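Local coordinates for protein 6-aminohexanoate-cyclic-dimer hydrolase (Arthrobacter sp., PDB 3A2Q) that hydrolyses the cyclic dimer of 6-aminohexanoate to the linear dimer, a step in the breakdown of nylon-6 by-products, as a member of the amidase family, at residues 8-13 with 65-70; 163-168 with 219-224; 412-415 with 421-424. The protein carries 1 engineered substitution. One frame throughout, in Å; residues are numbered along the deposited sequence.

Interaction 1. Residues 8-13 with 65-70; sequences QDATAQ and AGVPYL
Val-67 carries most of the contact from 65-70, and its two methyl groups meet different parts of the first turn of helix 10-19. Chi1 of Val-67 (-176°) sets CG1 opposite the backbone N and on Ala-10, where CG1 lies 4.1 Å from Ala-10 CB. The other branch faces main chain: Val-67 CG2 is 3.9 Å from Ala-10 O. The same methyl, Val-67 CG2, is 4.3 Å from Gln-13 C. The valine therefore straddles the inner face of the turn instead of meeting one residue alone.

Pro-68 follows, on strand 68-72, and presents its ring CD. Pro-68 CD stands 4.3 Å from Gln-13 OE1, a loose contact with the amide oxygen. The amide itself is fixed from within its own segment: Gln-13 NE2 donates to Gln-8 O at 2.8 Å with an N-H...O angle of 164°, the acceptor close to the amide plane. In the sheet, Tyr-69 bonds through its backbone to Val-113 and Leu-115, and Leu-70 to His-167.

The helix that receives Val-67 is well started. Asp-9 is its N-cap, with Asp-9 OD1 accepting from Ala-12 N at 2.7 Å, while its OD2 forms a salt bridge with Arg-220. No hydrogen bond crosses between 8-13 and 65-70, so the polar links that shape the helix start lie within 8-13 or reach other elements, and the approach to the strand sets apolar groups against one another, main-chain atoms and one amide oxygen, with no directional bond between them.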
loop_
_atom_site.group_PDB
_atom_site.type_symbol
_atom_site.label_atom_id
_atom_site.label_comp_id
_atom_site.label_asym_id
_atom_site.label_seq_id
_atom_site.Cartn_x
_atom_site.Cartn_y
_atom_site.Cartn_z
ATOM N N GLN A 8 -3.685 16.261 -12.730
ATOM C CA GLN A 8 -3.239 15.464 -13.871
ATOM C C GLN A 8 -2.392 14.324 -13.300
ATOM O O GLN A 8 -1.729 14.508 -12.281
ATOM C CB GLN A 8 -2.372 16.325 -14.796
ATOM C CG GLN A 8 -3.014 17.638 -15.228
ATOM C CD GLN A 8 -3.880 17.488 -16.460
ATOM O OE1 GLN A 8 -3.373 17.339 -17.571
ATOM N NE2 GLN A 8 -5.193 17.516 -16.271
ATOM N N ASP A 9 -2.405 13.151 -13.931
ATOM C CA ASP A 9 -1.595 12.056 -13.403
ATOM C C ASP A 9 -0.118 12.275 -13.717
ATOM O O ASP A 9 0.246 13.261 -14.356
ATOM C CB ASP A 9 -2.071 10.690 -13.930
ATOM C CG ASP A 9 -1.949 10.549 -15.432
ATOM O OD1 ASP A 9 -1.183 11.313 -16.056
ATOM O OD2 ASP A 9 -2.618 9.651 -15.988
ATOM N N ALA A 10 0.736 11.365 -13.258
ATOM C CA ALA A 10 2.174 11.489 -13.477
ATOM C C ALA A 10 2.559 11.519 -14.953
ATOM O O ALA A 10 3.442 12.277 -15.351
ATOM C CB ALA A 10 2.910 10.358 -12.768
ATOM N N THR A 11 1.899 10.693 -15.758
ATOM C CA THR A 11 2.190 10.638 -17.182
ATOM C C THR A 11 1.894 11.979 -17.853
ATOM O O THR A 11 2.694 12.472 -18.649
ATOM C CB THR A 11 1.365 9.538 -17.874
ATOM O OG1 THR A 11 1.687 8.267 -17.292
ATOM C CG2 THR A 11 1.672 9.499 -19.364
ATOM N N ALA A 12 0.748 12.569 -17.528
ATOM C CA ALA A 12 0.366 13.852 -18.109
ATOM C C ALA A 12 1.265 14.976 -17.602
ATOM O O ALA A 12 1.607 15.887 -18.353
ATOM C CB ALA A 12 -1.093 14.159 -17.796
ATOM N N GLN A 13 1.645 14.913 -16.331
ATOM C CA GLN A 13 2.514 15.935 -15.755
ATOM C C GLN A 13 3.906 15.885 -16.359
ATOM O O GLN A 13 4.562 16.915 -16.510
ATOM C CB GLN A 13 2.619 15.765 -14.244
ATOM C CG GLN A 13 1.389 16.213 -13.493
ATOM C CD GLN A 13 1.589 16.169 -12.001
ATOM O OE1 GLN A 13 2.648 16.538 -11.500
ATOM N NE2 GLN A 13 0.568 15.726 -11.277
ATOM N N ALA A 65 10.981 12.933 -15.931
ATOM C CA ALA A 65 11.856 13.995 -15.447
ATOM C C ALA A 65 11.062 15.164 -14.860
ATOM O O ALA A 65 10.211 15.746 -15.532
ATOM C CB ALA A 65 12.753 14.489 -16.575
ATOM N N GLY A 66 11.340 15.491 -13.599
ATOM C CA GLY A 66 10.664 16.601 -12.947
ATOM C C GLY A 66 9.405 16.279 -12.161
ATOM O O GLY A 66 8.915 17.121 -11.406
ATOM N N VAL A 67 8.872 15.071 -12.319
ATOM C CA VAL A 67 7.655 14.702 -11.604
ATOM C C VAL A 67 7.946 14.328 -10.159
ATOM O O VAL A 67 8.779 13.467 -9.881
ATOM C CB VAL A 67 6.933 13.526 -12.280
ATOM C CG1 VAL A 67 5.621 13.244 -11.553
ATOM C CG2 VAL A 67 6.671 13.848 -13.745
ATOM N N PRO A 68 7.255 14.978 -9.212
ATOM C CA PRO A 68 7.454 14.702 -7.788
ATOM C C PRO A 68 6.756 13.424 -7.339
ATOM O O PRO A 68 5.751 13.018 -7.925
ATOM C CB PRO A 68 6.847 15.933 -7.101
ATOM C CG PRO A 68 6.729 16.964 -8.202
ATOM C CD PRO A 68 6.371 16.140 -9.391
ATOM N N TYR A 69 7.298 12.798 -6.297
ATOM C CA TYR A 69 6.704 11.593 -5.726
ATOM C C TYR A 69 7.013 11.579 -4.236
ATOM O O TYR A 69 7.932 12.259 -3.777
ATOM C CB TYR A 69 7.244 10.326 -6.408
ATOM C CG TYR A 69 8.502 9.747 -5.808
ATOM C CD1 TYR A 69 8.442 8.699 -4.889
ATOM C CD2 TYR A 69 9.759 10.227 -6.176
ATOM C CE1 TYR A 69 9.602 8.136 -4.358
ATOM C CE2 TYR A 69 10.925 9.673 -5.648
ATOM C CZ TYR A 69 10.838 8.629 -4.742
ATOM O OH TYR A 69 11.986 8.075 -4.226
ATOM N N LEU A 70 6.232 10.814 -3.482
ATOM C CA LEU A 70 6.411 10.722 -2.043
ATOM C C LEU A 70 6.788 9.310 -1.605
ATOM O O LEU A 70 6.359 8.321 -2.198
ATOM C CB LEU A 70 5.134 11.187 -1.340
ATOM C CG LEU A 70 4.873 12.688 -1.485
ATOM C CD1 LEU A 70 3.435 13.017 -1.124
ATOM C CD2 LEU A 70 5.855 13.447 -0.604
#

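Interaction 2. Residues 163-168 with 219-224; sequences SPVAHG and VRDIAA
The carboxylate of Asp-221 is the flat group of this contact, and Val-165 reaches it above one face, near the OD2 end. Val-165 CG1 is 3.7 Å from Asp-221 OD2 and stands well out of the carboxylate plane, so the methyl leans over the oxygen. A water lies on the other side of the plane, though much nearer to it than the methyl, and donates to Asp-221 OD2 at 2.7 Å. The same water donates to Pro-164 O, also at 2.7 Å, with an angle of about 100° between the two bonds. Since Pro-164 O and Asp-221 OD2 are 4.1 Å apart, the two acceptors are joined through the water and not directly.

The side chains of Val-165 and Asp-221 cross at about a right angle. In Val-165, CG1 is anti to the carbonyl carbon (chi1 -57°), which puts this branch forward over the acid. The Asp-221 carboxylate has its strongest partners elsewhere: Ala-10 N bonds to OD2 and Thr-11 OG1 to OD1, both at the start of helix 10-19. Its position at that helix end, with two donors on OD2, probably helps to keep the acid ionised although it is buried.

Backbone bonds tie strand 165-170 to its two neighbours in the mixed sheet, Ala-166 to Phe-215 and His-167 to Leu-70. Helix 219-229 follows strand 211-216 and lies over this part of the sheet, with Ile-222 packing on Leu-214 and Ala-216. Asp-221 thus sits where that helix, strand 165-170 and the N-terminal end of helix 10-19 come together.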
loop_
_atom_site.group_PDB
_atom_site.type_symbol
_atom_site.label_atom_id
_atom_site.label_comp_id
_atom_site.label_asym_id
_atom_site.label_seq_id
_atom_site.Cartn_x
_atom_site.Cartn_y
_atom_site.Cartn_z
ATOM N N SER A 163 1.125 14.905 -4.727
ATOM C CA SER A 163 2.002 14.214 -5.673
ATOM C C SER A 163 1.111 13.290 -6.496
ATOM O O SER A 163 0.091 12.807 -6.002
ATOM C CB SER A 163 3.067 13.393 -4.948
ATOM O OG SER A 163 4.089 14.225 -4.431
ATOM N N PRO A 164 1.473 13.042 -7.764
ATOM C CA PRO A 164 0.654 12.163 -8.609
ATOM C C PRO A 164 0.851 10.676 -8.316
ATOM O O PRO A 164 0.008 9.849 -8.662
ATOM C CB PRO A 164 1.091 12.537 -10.022
ATOM C CG PRO A 164 2.521 12.953 -9.834
ATOM C CD PRO A 164 2.505 13.740 -8.555
ATOM N N VAL A 165 1.971 10.347 -7.679
ATOM C CA VAL A 165 2.292 8.965 -7.342
ATOM C C VAL A 165 3.070 8.912 -6.035
ATOM O O VAL A 165 3.694 9.893 -5.633
ATOM C CB VAL A 165 3.148 8.302 -8.443
ATOM C CG1 VAL A 165 2.424 8.367 -9.777
ATOM C CG2 VAL A 165 4.494 8.982 -8.535
ATOM N N ALA A 166 3.040 7.758 -5.375
ATOM C CA ALA A 166 3.748 7.600 -4.117
ATOM C C ALA A 166 4.040 6.140 -3.834
ATOM O O ALA A 166 3.425 5.241 -4.415
ATOM C CB ALA A 166 2.928 8.188 -2.980
ATOM N N HIS A 167 4.984 5.924 -2.931
ATOM C CA HIS A 167 5.392 4.593 -2.523
ATOM C C HIS A 167 4.747 4.208 -1.191
ATOM O O HIS A 167 4.270 5.063 -0.439
ATOM C CB HIS A 167 6.922 4.541 -2.396
ATOM C CG HIS A 167 7.420 3.509 -1.431
ATOM N ND1 HIS A 167 7.386 3.690 -0.065
ATOM C CD2 HIS A 167 7.936 2.274 -1.634
ATOM C CE1 HIS A 167 7.859 2.611 0.532
ATOM N NE2 HIS A 167 8.200 1.736 -0.398
ATOM N N GLY A 168 4.745 2.909 -0.917
ATOM C CA GLY A 168 4.204 2.386 0.316
ATOM C C GLY A 168 4.514 0.907 0.333
ATOM O O GLY A 168 5.097 0.388 -0.621
ATOM N N VAL A 219 -4.442 3.990 -14.065
ATOM C CA VAL A 219 -3.867 2.668 -14.253
ATOM C C VAL A 219 -2.573 2.745 -15.064
ATOM O O VAL A 219 -1.649 1.954 -14.850
ATOM C CB VAL A 219 -4.873 1.719 -14.941
ATOM C CG1 VAL A 219 -4.245 0.342 -15.148
ATOM C CG2 VAL A 219 -6.129 1.591 -14.081
ATOM N N ARG A 220 -2.483 3.710 -15.975
ATOM C CA ARG A 220 -1.275 3.820 -16.779
ATOM C C ARG A 220 -0.089 4.246 -15.920
ATOM O O ARG A 220 1.046 3.844 -16.175
ATOM C CB ARG A 220 -1.482 4.787 -17.951
ATOM C CG ARG A 220 -1.649 6.250 -17.582
ATOM C CD ARG A 220 -1.860 7.081 -18.843
ATOM N NE ARG A 220 -1.862 8.516 -18.578
ATOM C CZ ARG A 220 -1.966 9.449 -19.522
ATOM N NH1 ARG A 220 -2.077 9.095 -20.796
ATOM N NH2 ARG A 220 -1.946 10.734 -19.194
ATOM N N ASP A 221 -0.351 5.053 -14.895
ATOM C CA ASP A 221 0.711 5.497 -13.998
ATOM C C ASP A 221 1.293 4.298 -13.243
ATOM O O ASP A 221 2.498 4.225 -13.019
ATOM C CB ASP A 221 0.177 6.515 -12.991
ATOM C CG ASP A 221 0.351 7.954 -13.456
ATOM O OD1 ASP A 221 0.706 8.177 -14.632
ATOM O OD2 ASP A 221 0.121 8.866 -12.636
ATOM N N ILE A 222 0.433 3.365 -12.845
ATOM C CA ILE A 222 0.887 2.176 -12.127
ATOM C C ILE A 222 1.757 1.326 -13.049
ATOM O O ILE A 222 2.829 0.866 -12.659
ATOM C CB ILE A 222 -0.314 1.335 -11.616
ATOM C CG1 ILE A 222 -1.077 2.122 -10.544
ATOM C CG2 ILE A 222 0.170 0.006 -11.043
ATOM C CD1 ILE A 222 -0.260 2.410 -9.291
ATOM N N ALA A 223 1.298 1.127 -14.276
ATOM C CA ALA A 223 2.051 0.337 -15.243
ATOM C C ALA A 223 3.441 0.934 -15.469
ATOM O O ALA A 223 4.436 0.215 -15.493
ATOM C CB ALA A 223 1.290 0.261 -16.559
ATOM N N ALA A 224 3.509 2.251 -15.623
ATOM C CA ALA A 224 4.786 2.922 -15.839
ATOM C C ALA A 224 5.709 2.793 -14.626
ATOM O O ALA A 224 6.919 2.608 -14.769
ATOM C CB ALA A 224 4.555 4.394 -16.175
HETATM O O HOH W 1 -1.629 9.618 -10.787
#

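Interaction 3. Residues 412-415 with 421-424; sequences SAFI and MLAF
Ala-413, in the short 3-10 segment 412-413, and Phe-414, next along the chain, face Leu-422 of helix 416-422, a sequence-local loop-helix contact within the amidase fold. The nearest pair of CA atoms, Phe-414 CA and Leu-422 CA, is 8.0 Å apart, and the gap is closed mainly by the Leu-422 side chain. From Phe-414 (phi/psi -100/15°) the chain runs on through the helix to bring Leu-422 back to it.

Leu-422 supplies the reach. Its CG lies between the backbone N and the carbonyl carbon (chi1 54°), and the CD2 methyl goes forward into the angle between loop backbone and aromatic ring. Leu-422 CD2 meets the ring of Phe-414 at the edge, near the ring plane, 3.8 Å from CE1 and 3.9 Å from CD1. The two side chains cross at about a right angle. Leu-422 CD2 also lies 4.3 Å from Ala-413 CB.

Phe-414 belongs to the pocket that holds a bound 6-aminohexanoic acid, its side chain about 4 Å from that ligand, and it packs on Leu-309 and Ser-313 of helix 308-331. Leu-422 touches Ile-177, and its side chain is about 8 Å from that of Ala-174, the engineered residue at the position that, by similarity, forms the acyl-ester intermediate. The contact probably helps to support the Phe-414 side of the pocket. Its shortest approach is to main chain, with Leu-422 CD2 3.5 Å from Ala-413 O.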
loop_
_atom_site.group_PDB
_atom_site.type_symbol
_atom_site.label_atom_id
_atom_site.label_comp_id
_atom_site.label_asym_id
_atom_site.label_seq_id
_atom_site.Cartn_x
_atom_site.Cartn_y
_atom_site.Cartn_z
ATOM N N SER A 412 -3.048 -6.185 17.445
ATOM C CA SER A 412 -4.174 -5.269 17.620
ATOM C C SER A 412 -4.883 -5.031 16.287
ATOM O O SER A 412 -6.091 -4.802 16.251
ATOM C CB SER A 412 -3.699 -3.933 18.218
ATOM O OG SER A 412 -2.684 -3.339 17.430
ATOM N N ALA A 413 -4.132 -5.112 15.192
ATOM C CA ALA A 413 -4.696 -4.905 13.864
ATOM C C ALA A 413 -5.516 -6.105 13.401
ATOM O O ALA A 413 -6.247 -6.019 12.416
ATOM C CB ALA A 413 -3.581 -4.617 12.862
ATOM N N PHE A 414 -5.397 -7.221 14.111
ATOM C CA PHE A 414 -6.130 -8.429 13.749
ATOM C C PHE A 414 -7.386 -8.655 14.582
ATOM O O PHE A 414 -7.936 -9.750 14.580
ATOM C CB PHE A 414 -5.230 -9.665 13.868
ATOM C CG PHE A 414 -4.044 -9.656 12.935
ATOM C CD1 PHE A 414 -4.004 -8.803 11.837
ATOM C CD2 PHE A 414 -2.981 -10.532 13.138
ATOM C CE1 PHE A 414 -2.925 -8.823 10.957
ATOM C CE2 PHE A 414 -1.894 -10.558 12.256
ATOM C CZ PHE A 414 -1.871 -9.701 11.165
ATOM N N ILE A 415 -7.845 -7.628 15.292
ATOM C CA ILE A 415 -9.046 -7.775 16.108
ATOM C C ILE A 415 -10.178 -6.845 15.685
ATOM O O ILE A 415 -9.943 -5.768 15.137
ATOM C CB ILE A 415 -8.747 -7.531 17.609
ATOM C CG1 ILE A 415 -8.251 -6.099 17.818
ATOM C CG2 ILE A 415 -7.718 -8.538 18.102
ATOM C CD1 ILE A 415 -7.975 -5.750 19.263
ATOM N N MET A 421 -10.855 -4.196 8.260
ATOM C CA MET A 421 -10.158 -3.371 7.285
ATOM C C MET A 421 -9.251 -4.236 6.404
ATOM O O MET A 421 -9.092 -3.967 5.215
ATOM C CB MET A 421 -9.288 -2.326 7.985
ATOM C CG MET A 421 -10.032 -1.326 8.849
ATOM S SD MET A 421 -11.150 -0.304 7.904
ATOM C CE MET A 421 -9.992 0.818 7.113
ATOM N N LEU A 422 -8.668 -5.280 6.988
ATOM C CA LEU A 422 -7.728 -6.129 6.254
ATOM C C LEU A 422 -8.127 -7.572 5.934
ATOM O O LEU A 422 -7.344 -8.301 5.323
ATOM C CB LEU A 422 -6.379 -6.132 6.995
ATOM C CG LEU A 422 -6.376 -6.514 8.483
ATOM C CD1 LEU A 422 -6.679 -7.996 8.647
ATOM C CD2 LEU A 422 -5.010 -6.199 9.101
ATOM N N ALA A 423 -9.331 -7.988 6.318
ATOM C CA ALA A 423 -9.756 -9.368 6.069
ATOM C C ALA A 423 -9.753 -9.793 4.598
ATOM O O ALA A 423 -9.458 -10.947 4.292
ATOM C CB ALA A 423 -11.136 -9.612 6.681
ATOM N N PHE A 424 -10.084 -8.875 3.692
ATOM C CA PHE A 424 -10.107 -9.198 2.262
ATOM C C PHE A 424 -8.794 -8.881 1.528
ATOM O O PHE A 424 -8.678 -9.128 0.323
ATOM C CB PHE A 424 -11.255 -8.457 1.571
ATOM C CG PHE A 424 -12.610 -9.094 1.759
ATOM C CD1 PHE A 424 -12.836 -10.025 2.772
ATOM C CD2 PHE A 424 -13.674 -8.727 0.942
ATOM C CE1 PHE A 424 -14.102 -10.578 2.969
ATOM C CE2 PHE A 424 -14.943 -9.275 1.130
ATOM C CZ PHE A 424 -15.157 -10.202 2.147
#

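How the interactions relate
All three contacts are buried, but they fall into two groups. Interactions 1 and 2 adjoin, their centres 9 Å apart, and reach neighbouring strands of one sheet, 68-72 and 165-170. The acid of interaction 2 bonds to the helix start of interaction 1, so the mainly apolar contact of the first and the water-bridged, charged one of the second share helix 10-19. Both lie away from the annotated sites, interaction 1 the farther from the chain centre. Interaction 3 lies across that centre, about 15 Å at nearest atoms from interaction 2, and joins a loop to the helix following it. Without hydrogen bonds across its segments, mainly apolar side chains meeting one backbone oxygen, it alone adjoins the ligand pocket.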